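Local coordinates for putative sodium:solute symporter (Proteus mirabilis, PDB 5NV9), which couples the inward flow of sodium ions to the uptake of the sialic acid N-acetylneuraminic acid across the cell inner membrane, at residues F6-Y17 with I326-F337; G439-A450 with I464-A472. One frame throughout, in Å; residues are numbered along the deposited sequence.

The chain opens with helix 8-29, whose start forms one side of interaction 1. In this contact 308 residues separate the two segments, and the intervening chain carries all the residues that line the sialic acid pocket. Residues 326-337 then close this large loop by packing beside residues 6-17. Helix 328-361 runs on to sodium ligands such as Ser-342, so interaction 1 joins the N terminus to a sodium-binding helix. Interaction 2 follows in series, neither nested nor crossing. It closes a short hairpin, with 13 residues between 439-450 and 464-472, and pairs the last two transmembrane helices. The centres of the two contacts lie about 46 Å apart, on opposite sides of the chain's centre.

Interaction 1: F6-Y17 with I326-F337; sequences FGFINYAVLFGY and IGIAGLIIAAIF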
loop_
_atom_site.group_PDB
_atom_site.type_symbol
_atom_site.label_atom_id
_atom_site.label_comp_id
_atom_site.label_asym_id
_atom_site.label_seq_id
_atom_site.Cartn_x
_atom_site.Cartn_y
_atom_site.Cartn_z
ATOM N N PHE A 6 -23.016 -5.878 17.699
ATOM C CA PHE A 6 -21.783 -6.645 17.606
ATOM C C PHE A 6 -21.546 -7.547 18.818
ATOM O O PHE A 6 -21.035 -8.660 18.670
ATOM C CB PHE A 6 -20.649 -5.646 17.452
ATOM C CG PHE A 6 -19.357 -6.224 16.956
ATOM C CD1 PHE A 6 -19.310 -7.023 15.833
ATOM C CD2 PHE A 6 -18.163 -5.876 17.569
ATOM C CE1 PHE A 6 -18.091 -7.508 15.351
ATOM C CE2 PHE A 6 -16.949 -6.348 17.091
ATOM C CZ PHE A 6 -16.914 -7.161 15.984
ATOM N N GLY A 7 -21.930 -7.079 20.012
ATOM C CA GLY A 7 -21.868 -7.880 21.232
ATOM C C GLY A 7 -20.609 -7.602 22.026
ATOM O O GLY A 7 -19.595 -7.081 21.496
ATOM N N PHE A 8 -20.670 -7.966 23.305
ATOM C CA PHE A 8 -19.578 -7.771 24.232
ATOM C C PHE A 8 -18.368 -8.665 23.907
ATOM O O PHE A 8 -17.231 -8.194 23.976
ATOM C CB PHE A 8 -20.010 -8.071 25.682
ATOM C CG PHE A 8 -18.851 -8.113 26.647
ATOM C CD1 PHE A 8 -18.409 -6.947 27.271
ATOM C CD2 PHE A 8 -18.166 -9.300 26.893
ATOM C CE1 PHE A 8 -17.319 -6.974 28.132
ATOM C CE2 PHE A 8 -17.065 -9.324 27.737
ATOM C CZ PHE A 8 -16.642 -8.160 28.355
ATOM N N ILE A 9 -18.605 -9.956 23.638
ATOM C CA ILE A 9 -17.515 -10.892 23.335
ATOM C C ILE A 9 -16.770 -10.444 22.053
ATOM O O ILE A 9 -15.557 -10.361 22.070
ATOM C CB ILE A 9 -17.982 -12.340 23.160
ATOM C CG1 ILE A 9 -18.431 -12.949 24.506
ATOM C CG2 ILE A 9 -16.832 -13.217 22.674
ATOM C CD1 ILE A 9 -18.937 -14.376 24.398
ATOM N N ASN A 10 -17.492 -10.155 20.983
ATOM C CA ASN A 10 -16.861 -9.650 19.755
ATOM C C ASN A 10 -16.011 -8.357 20.006
ATOM O O ASN A 10 -14.815 -8.257 19.585
ATOM C CB ASN A 10 -17.932 -9.420 18.680
ATOM C CG ASN A 10 -18.423 -10.706 18.075
ATOM O OD1 ASN A 10 -17.677 -11.645 17.989
ATOM N ND2 ASN A 10 -19.658 -10.747 17.632
ATOM N N TYR A 11 -16.597 -7.404 20.742
ATOM C CA TYR A 11 -15.862 -6.255 21.185
ATOM C C TYR A 11 -14.614 -6.560 21.964
ATOM O O TYR A 11 -13.606 -5.868 21.794
ATOM C CB TYR A 11 -16.769 -5.223 21.952
ATOM C CG TYR A 11 -17.373 -4.188 21.023
ATOM C CD1 TYR A 11 -16.556 -3.311 20.354
ATOM C CD2 TYR A 11 -18.737 -4.106 20.791
ATOM C CE1 TYR A 11 -17.062 -2.374 19.478
ATOM C CE2 TYR A 11 -19.263 -3.168 19.907
ATOM C CZ TYR A 11 -18.407 -2.303 19.259
ATOM O OH TYR A 11 -18.837 -1.335 18.366
ATOM N N ALA A 12 -14.666 -7.526 22.886
ATOM C CA ALA A 12 -13.542 -7.759 23.745
ATOM C C ALA A 12 -12.377 -8.301 22.928
ATOM O O ALA A 12 -11.228 -8.067 23.272
ATOM C CB ALA A 12 -13.910 -8.724 24.870
ATOM N N VAL A 13 -12.679 -9.066 21.869
ATOM C CA VAL A 13 -11.644 -9.553 20.967
ATOM C C VAL A 13 -11.002 -8.377 20.247
ATOM O O VAL A 13 -9.768 -8.267 20.187
ATOM C CB VAL A 13 -12.212 -10.513 19.924
ATOM C CG1 VAL A 13 -11.144 -10.861 18.912
ATOM C CG2 VAL A 13 -12.724 -11.769 20.593
ATOM N N LEU A 14 -11.838 -7.471 19.766
ATOM C CA LEU A 14 -11.343 -6.285 19.073
ATOM C C LEU A 14 -10.433 -5.439 19.990
ATOM O O LEU A 14 -9.338 -5.033 19.568
ATOM C CB LEU A 14 -12.483 -5.428 18.562
ATOM C CG LEU A 14 -12.019 -4.084 17.951
ATOM C CD1 LEU A 14 -11.091 -4.347 16.768
ATOM C CD2 LEU A 14 -13.240 -3.263 17.533
ATOM N N PHE A 15 -10.863 -5.221 21.229
ATOM C CA PHE A 15 -10.093 -4.390 22.169
ATOM C C PHE A 15 -8.869 -5.066 22.727
ATOM O O PHE A 15 -7.903 -4.403 23.075
ATOM C CB PHE A 15 -10.982 -3.844 23.272
ATOM C CG PHE A 15 -11.751 -2.632 22.852
ATOM C CD1 PHE A 15 -12.889 -2.745 22.093
ATOM C CD2 PHE A 15 -11.295 -1.369 23.175
ATOM C CE1 PHE A 15 -13.592 -1.625 21.696
ATOM C CE2 PHE A 15 -11.985 -0.244 22.780
ATOM C CZ PHE A 15 -13.138 -0.372 22.036
ATOM N N GLY A 16 -8.888 -6.387 22.799
ATOM C CA GLY A 16 -7.665 -7.136 23.041
ATOM C C GLY A 16 -6.620 -6.934 21.941
ATOM O O GLY A 16 -5.418 -6.740 22.222
ATOM N N TYR A 17 -7.064 -7.028 20.700
ATOM C CA TYR A 17 -6.183 -6.786 19.563
ATOM C C TYR A 17 -5.573 -5.358 19.611
ATOM O O TYR A 17 -4.354 -5.148 19.445
ATOM C CB TYR A 17 -6.945 -6.918 18.249
ATOM C CG TYR A 17 -6.302 -6.051 17.112
ATOM C CD1 TYR A 17 -5.181 -6.501 16.421
ATOM C CD2 TYR A 17 -6.798 -4.831 16.796
ATOM C CE1 TYR A 17 -4.603 -5.751 15.405
ATOM C CE2 TYR A 17 -6.222 -4.044 15.768
ATOM C CZ TYR A 17 -5.108 -4.500 15.091
ATOM O OH TYR A 17 -4.515 -3.757 14.094
ATOM N N ILE A 326 -20.015 -15.867 17.048
ATOM C CA ILE A 326 -19.478 -15.036 18.093
ATOM C C ILE A 326 -17.989 -15.401 18.392
ATOM O O ILE A 326 -17.554 -16.579 18.234
ATOM C CB ILE A 326 -20.381 -15.138 19.346
ATOM C CG1 ILE A 326 -19.913 -14.200 20.453
ATOM C CG2 ILE A 326 -20.417 -16.561 19.892
ATOM C CD1 ILE A 326 -21.016 -13.896 21.425
ATOM N N GLY A 327 -17.209 -14.398 18.818
ATOM C CA GLY A 327 -15.738 -14.561 19.004
ATOM C C GLY A 327 -15.005 -14.549 17.659
ATOM O O GLY A 327 -14.122 -13.701 17.412
ATOM N N ILE A 328 -15.351 -15.466 16.766
ATOM C CA ILE A 328 -14.760 -15.459 15.439
ATOM C C ILE A 328 -15.038 -14.135 14.686
ATOM O O ILE A 328 -14.119 -13.541 14.103
ATOM C CB ILE A 328 -15.139 -16.725 14.629
ATOM C CG1 ILE A 328 -14.451 -17.954 15.217
ATOM C CG2 ILE A 328 -14.704 -16.570 13.187
ATOM C CD1 ILE A 328 -14.842 -19.231 14.468
ATOM N N ALA A 329 -16.277 -13.657 14.767
ATOM C CA ALA A 329 -16.657 -12.463 14.132
ATOM C C ALA A 329 -15.836 -11.252 14.635
ATOM O O ALA A 329 -15.378 -10.386 13.851
ATOM C CB ALA A 329 -18.162 -12.247 14.273
ATOM N N GLY A 330 -15.573 -11.219 15.918
ATOM C CA GLY A 330 -14.787 -10.150 16.498
ATOM C C GLY A 330 -13.321 -10.178 16.074
ATOM O O GLY A 330 -12.654 -9.098 15.944
ATOM N N LEU A 331 -12.824 -11.395 15.848
ATOM C CA LEU A 331 -11.488 -11.598 15.333
ATOM C C LEU A 331 -11.285 -11.182 13.811
ATOM O O LEU A 331 -10.220 -10.690 13.426
ATOM C CB LEU A 331 -11.083 -13.053 15.563
ATOM C CG LEU A 331 -9.707 -13.419 15.083
ATOM C CD1 LEU A 331 -8.664 -12.850 15.967
ATOM C CD2 LEU A 331 -9.509 -14.917 15.039
ATOM N N ILE A 332 -12.297 -11.426 12.979
ATOM C CA ILE A 332 -12.320 -10.962 11.574
ATOM C C ILE A 332 -12.385 -9.454 11.479
ATOM O O ILE A 332 -11.700 -8.864 10.673
ATOM C CB ILE A 332 -13.502 -11.572 10.830
ATOM C CG1 ILE A 332 -13.375 -13.115 10.808
ATOM C CG2 ILE A 332 -13.564 -11.062 9.380
ATOM C CD1 ILE A 332 -12.033 -13.623 10.320
ATOM N N ILE A 333 -13.180 -8.809 12.318
ATOM C CA ILE A 333 -13.123 -7.372 12.459
ATOM C C ILE A 333 -11.746 -6.876 12.893
ATOM O O ILE A 333 -11.278 -5.897 12.343
ATOM C CB ILE A 333 -14.197 -6.807 13.384
ATOM C CG1 ILE A 333 -15.614 -7.017 12.854
ATOM C CG2 ILE A 333 -14.006 -5.329 13.634
ATOM C CD1 ILE A 333 -15.790 -7.356 11.398
ATOM N N ALA A 334 -11.104 -7.531 13.854
ATOM C CA ALA A 334 -9.759 -7.151 14.228
ATOM C C ALA A 334 -8.818 -7.302 13.024
ATOM O O ALA A 334 -7.900 -6.494 12.885
ATOM C CB ALA A 334 -9.276 -7.962 15.402
ATOM N N ALA A 335 -9.026 -8.345 12.176
ATOM C CA ALA A 335 -8.195 -8.562 10.978
ATOM C C ALA A 335 -8.362 -7.462 9.879
ATOM O O ALA A 335 -7.437 -7.122 9.203
ATOM C CB ALA A 335 -8.453 -9.948 10.388
ATOM N N ILE A 336 -9.551 -6.918 9.752
ATOM C CA ILE A 336 -9.808 -5.757 8.907
ATOM C C ILE A 336 -9.145 -4.511 9.497
ATOM O O ILE A 336 -8.507 -3.764 8.788
ATOM C CB ILE A 336 -11.334 -5.530 8.733
ATOM C CG1 ILE A 336 -11.944 -6.680 7.926
ATOM C CG2 ILE A 336 -11.625 -4.166 8.124
ATOM C CD1 ILE A 336 -13.478 -6.633 7.850
ATOM N N PHE A 337 -9.314 -4.272 10.782
ATOM C CA PHE A 337 -8.482 -3.287 11.446
ATOM C C PHE A 337 -6.988 -3.539 11.155
ATOM O O PHE A 337 -6.243 -2.600 10.884
ATOM C CB PHE A 337 -8.691 -3.272 12.934
ATOM C CG PHE A 337 -9.834 -2.412 13.408
ATOM C CD1 PHE A 337 -11.167 -2.747 13.094
ATOM C CD2 PHE A 337 -9.586 -1.328 14.244
ATOM C CE1 PHE A 337 -12.208 -1.987 13.586
ATOM C CE2 PHE A 337 -10.643 -0.570 14.753
ATOM C CZ PHE A 337 -11.948 -0.901 14.441
#
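Asn-10 reaches across to the N-terminal end of helix 328-361, where two roughly parallel transmembrane helices of this LeuT-fold symporter pack at -35°. Its OD1 accepts a hydrogen bond from N of the N-cap residue Gly-327, at 2.9 Å, and a weak one from Gly-330 N at 3.0 Å. ND2 donates to Phe-6 O at 2.7 Å. The two ends of the amide are thus gripped, which fixes its rotation. Gly-330 is where the backbones come closest, 3.9 Å from Asn-10 CA to Gly-330 CA. Its bare CA also takes Phe-6 CZ. The Phe-6 ring lies with one face on Asn-10 CB, and its CZ presses on Ile-333 CG1 at 3.4 Å. Met-151 of helix 118-151 backs both side chains. The other side is looser and on the surface. There Ile-9 and Ile-326 cross at about a right angle and meet through their CD1 methyls at 3.7 Å. Val-13 lays CG1 along the backbone of Gly-330 and Leu-331. Deeper in, Tyr-17 sets CB against Ala-334 CB, and its OH bonds to Gln-341 and Gln-185. With CG anti to N (chi1 174°), Leu-14 lays CD1 over the Phe-337 face as a CH-pi contact, 3.9 Å from the ring centroid.

Interaction 2: G439-A450 with I464-A472; sequences GIIVSIIAVLAA and IGSMSVVIA
Ser-443 OG meets the peptide carbonyl of Gly-465 from the side. The flat groups here are peptides, and no aromatic ring takes part. The hydroxyl donates to Gly-465 O at 2.6 Å with a C=O...OG angle of 112°, and stands 21° from the carbonyl plane. The preceding carbonyl, of Ile-464, is held within its own helix. Ser-468 N and Ser-468 OG reach Ile-464 O from opposite faces of its plane, OG at 2.8 Å. This bond turns the Ser-468 hydroxyl back along its helix and leaves CB to touch Ser-443 CA at 3.6 Å.

The arrangement is an antiparallel helical hairpin, built from the last two transmembrane helices. Small residues let the axes approach to 7.7 Å. Gly-439 CA lies 4.0 Å from Val-469 CA, and Val-469 CG2 presses on Ser-443 CB at 3.5 Å, a tight fit. Ser-443 OG is turned anti to its own N (chi1 -164°), which directs it toward the Gly-465 carbonyl, roughly square to the direction of this methyl. Val-447 CG1 lies against Gly-465 CA, where no side chain intervenes. At one end of the contact Ile-464 spreads over alanines, with CG2 on Ala-446 CB at 3.8 Å and CD1 on Ala-450 CB. At the other, Ala-472 CB fits against Val-442 CG2 and Gly-439 CA.

The hairpin lies away from the annotated sites. Helix 415-427 packs against both arms, through Ser-443 on Pro-417 and Ser-466 on Thr-419. Ile-440 also meets Phe-123 of helix 118-151, Ser-466 meets Phe-245 of helix 236-253, and a bound detergent touches Ile-441.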
loop_
_atom_site.group_PDB
_atom_site.type_symbol
_atom_site.label_atom_id
_atom_site.label_comp_id
_atom_site.label_asym_id
_atom_site.label_seq_id
_atom_site.Cartn_x
_atom_site.Cartn_y
_atom_site.Cartn_z
ATOM N N GLY A 439 12.069 15.443 -18.632
ATOM C CA GLY A 439 11.211 14.293 -18.310
ATOM C C GLY A 439 10.061 14.520 -17.321
ATOM O O GLY A 439 8.912 14.171 -17.602
ATOM N N ILE A 440 10.314 15.139 -16.184
ATOM C CA ILE A 440 9.219 15.472 -15.278
ATOM C C ILE A 440 8.154 16.356 -15.972
ATOM O O ILE A 440 6.938 16.160 -15.848
ATOM C CB ILE A 440 9.747 16.139 -14.002
ATOM C CG1 ILE A 440 10.592 15.140 -13.180
ATOM C CG2 ILE A 440 8.619 16.676 -13.145
ATOM C CD1 ILE A 440 11.579 15.782 -12.235
ATOM N N ILE A 441 8.614 17.369 -16.665
ATOM C CA ILE A 441 7.698 18.348 -17.224
ATOM C C ILE A 441 6.783 17.701 -18.263
ATOM O O ILE A 441 5.551 17.877 -18.214
ATOM C CB ILE A 441 8.486 19.527 -17.800
ATOM C CG1 ILE A 441 9.027 20.357 -16.637
ATOM C CG2 ILE A 441 7.640 20.349 -18.745
ATOM C CD1 ILE A 441 10.190 21.225 -16.997
ATOM N N VAL A 442 7.403 16.953 -19.173
ATOM C CA VAL A 442 6.705 16.175 -20.200
ATOM C C VAL A 442 5.705 15.181 -19.600
ATOM O O VAL A 442 4.531 15.118 -20.043
ATOM C CB VAL A 442 7.698 15.370 -21.032
ATOM C CG1 VAL A 442 6.945 14.346 -21.896
ATOM C CG2 VAL A 442 8.497 16.325 -21.931
ATOM N N SER A 443 6.189 14.427 -18.609
ATOM C CA SER A 443 5.369 13.483 -17.838
ATOM C C SER A 443 4.134 14.165 -17.259
ATOM O O SER A 443 3.016 13.691 -17.454
ATOM C CB SER A 443 6.195 12.855 -16.710
ATOM O OG SER A 443 5.528 11.707 -16.223
ATOM N N ILE A 444 4.306 15.310 -16.602
ATOM C CA ILE A 444 3.187 15.944 -15.927
ATOM C C ILE A 444 2.081 16.347 -16.892
ATOM O O ILE A 444 0.890 16.107 -16.647
ATOM C CB ILE A 444 3.633 17.130 -15.070
ATOM C CG1 ILE A 444 4.294 16.605 -13.771
ATOM C CG2 ILE A 444 2.458 18.053 -14.753
ATOM C CD1 ILE A 444 5.028 17.708 -13.042
ATOM N N ILE A 445 2.497 16.949 -17.996
ATOM C CA ILE A 445 1.604 17.368 -19.017
ATOM C C ILE A 445 0.861 16.188 -19.650
ATOM O O ILE A 445 -0.346 16.285 -20.005
ATOM C CB ILE A 445 2.401 18.125 -20.111
ATOM C CG1 ILE A 445 2.849 19.489 -19.616
ATOM C CG2 ILE A 445 1.560 18.297 -21.342
ATOM C CD1 ILE A 445 3.778 20.220 -20.584
ATOM N N ALA A 446 1.591 15.099 -19.856
ATOM C CA ALA A 446 1.033 13.957 -20.510
ATOM C C ALA A 446 -0.019 13.302 -19.629
ATOM O O ALA A 446 -1.074 12.926 -20.153
ATOM C CB ALA A 446 2.111 12.946 -20.867
ATOM N N VAL A 447 0.275 13.183 -18.331
ATOM C CA VAL A 447 -0.670 12.578 -17.399
ATOM C C VAL A 447 -1.904 13.443 -17.191
ATOM O O VAL A 447 -3.005 12.882 -17.078
ATOM C CB VAL A 447 -0.058 12.134 -16.022
ATOM C CG1 VAL A 447 1.144 11.255 -16.279
ATOM C CG2 VAL A 447 0.350 13.293 -15.118
ATOM N N LEU A 448 -1.749 14.767 -17.134
ATOM C CA LEU A 448 -2.923 15.651 -16.954
ATOM C C LEU A 448 -3.796 15.540 -18.221
ATOM O O LEU A 448 -5.026 15.447 -18.125
ATOM C CB LEU A 448 -2.537 17.127 -16.744
ATOM C CG LEU A 448 -1.738 17.490 -15.512
ATOM C CD1 LEU A 448 -1.170 18.902 -15.702
ATOM C CD2 LEU A 448 -2.625 17.339 -14.263
ATOM N N ALA A 449 -3.161 15.565 -19.403
ATOM C CA ALA A 449 -3.893 15.260 -20.676
ATOM C C ALA A 449 -4.685 13.930 -20.616
ATOM O O ALA A 449 -5.892 13.901 -20.989
ATOM C CB ALA A 449 -2.941 15.238 -21.850
ATOM N N ALA A 450 -4.029 12.846 -20.156
ATOM C CA ALA A 450 -4.657 11.493 -20.064
ATOM C C ALA A 450 -5.879 11.499 -19.171
ATOM O O ALA A 450 -6.939 11.010 -19.558
ATOM C CB ALA A 450 -3.682 10.446 -19.532
ATOM N N ILE A 464 2.056 5.938 -18.769
ATOM C CA ILE A 464 2.255 7.193 -19.503
ATOM C C ILE A 464 3.221 8.050 -18.706
ATOM O O ILE A 464 4.170 8.585 -19.254
ATOM C CB ILE A 464 0.901 7.936 -19.742
ATOM C CG1 ILE A 464 0.182 7.313 -20.976
ATOM C CG2 ILE A 464 1.097 9.434 -19.958
ATOM C CD1 ILE A 464 -1.287 7.619 -21.119
ATOM N N GLY A 465 2.931 8.204 -17.425
ATOM C CA GLY A 465 3.765 8.987 -16.550
ATOM C C GLY A 465 5.190 8.458 -16.521
ATOM O O GLY A 465 6.140 9.210 -16.713
ATOM N N SER A 466 5.329 7.159 -16.303
ATOM C CA SER A 466 6.643 6.532 -16.249
ATOM C C SER A 466 7.391 6.647 -17.555
ATOM O O SER A 466 8.525 7.110 -17.573
ATOM C CB SER A 466 6.532 5.052 -15.850
ATOM O OG SER A 466 6.312 4.971 -14.447
HETATM N N MSE A 467 6.768 6.186 -18.628
HETATM C CA MSE A 467 7.467 6.104 -19.930
HETATM C C MSE A 467 7.783 7.489 -20.516
HETATM O O MSE A 467 8.713 7.622 -21.301
HETATM C CB MSE A 467 6.714 5.211 -20.893
HETATM C CG MSE A 467 6.738 3.747 -20.462
HETATM SE SE MSE A 467 8.584 3.084 -20.110
HETATM C CE MSE A 467 9.355 3.615 -21.844
ATOM N N SER A 468 7.023 8.520 -20.126
ATOM C CA SER A 468 7.280 9.883 -20.549
ATOM C C SER A 468 8.626 10.404 -19.965
ATOM O O SER A 468 9.407 11.089 -20.633
ATOM C CB SER A 468 6.169 10.827 -20.076
ATOM O OG SER A 468 4.978 10.767 -20.844
ATOM N N VAL A 469 8.881 10.120 -18.680
ATOM C CA VAL A 469 10.130 10.470 -18.063
ATOM C C VAL A 469 11.280 9.717 -18.769
ATOM O O VAL A 469 12.318 10.324 -19.131
ATOM C CB VAL A 469 10.112 10.221 -16.511
ATOM C CG1 VAL A 469 11.459 10.566 -15.916
ATOM C CG2 VAL A 469 9.090 11.109 -15.824
ATOM N N VAL A 470 11.108 8.413 -18.977
ATOM C CA VAL A 470 12.144 7.583 -19.575
ATOM C C VAL A 470 12.482 8.087 -20.983
ATOM O O VAL A 470 13.663 8.309 -21.332
ATOM C CB VAL A 470 11.792 6.082 -19.565
ATOM C CG1 VAL A 470 12.788 5.248 -20.380
ATOM C CG2 VAL A 470 11.797 5.523 -18.153
ATOM N N ILE A 471 11.470 8.270 -21.803
ATOM C CA ILE A 471 11.699 8.668 -23.173
ATOM C C ILE A 471 12.239 10.118 -23.269
ATOM O O ILE A 471 13.287 10.342 -23.860
ATOM C CB ILE A 471 10.442 8.414 -24.039
ATOM C CG1 ILE A 471 10.128 6.912 -24.098
ATOM C CG2 ILE A 471 10.635 8.950 -25.433
ATOM C CD1 ILE A 471 8.691 6.656 -24.544
ATOM N N ALA A 472 11.577 11.101 -22.656
ATOM C CA ALA A 472 12.053 12.450 -22.770
ATOM C C ALA A 472 13.417 12.544 -22.114
ATOM O O ALA A 472 14.304 13.248 -22.610
ATOM C CB ALA A 472 11.066 13.446 -22.159
#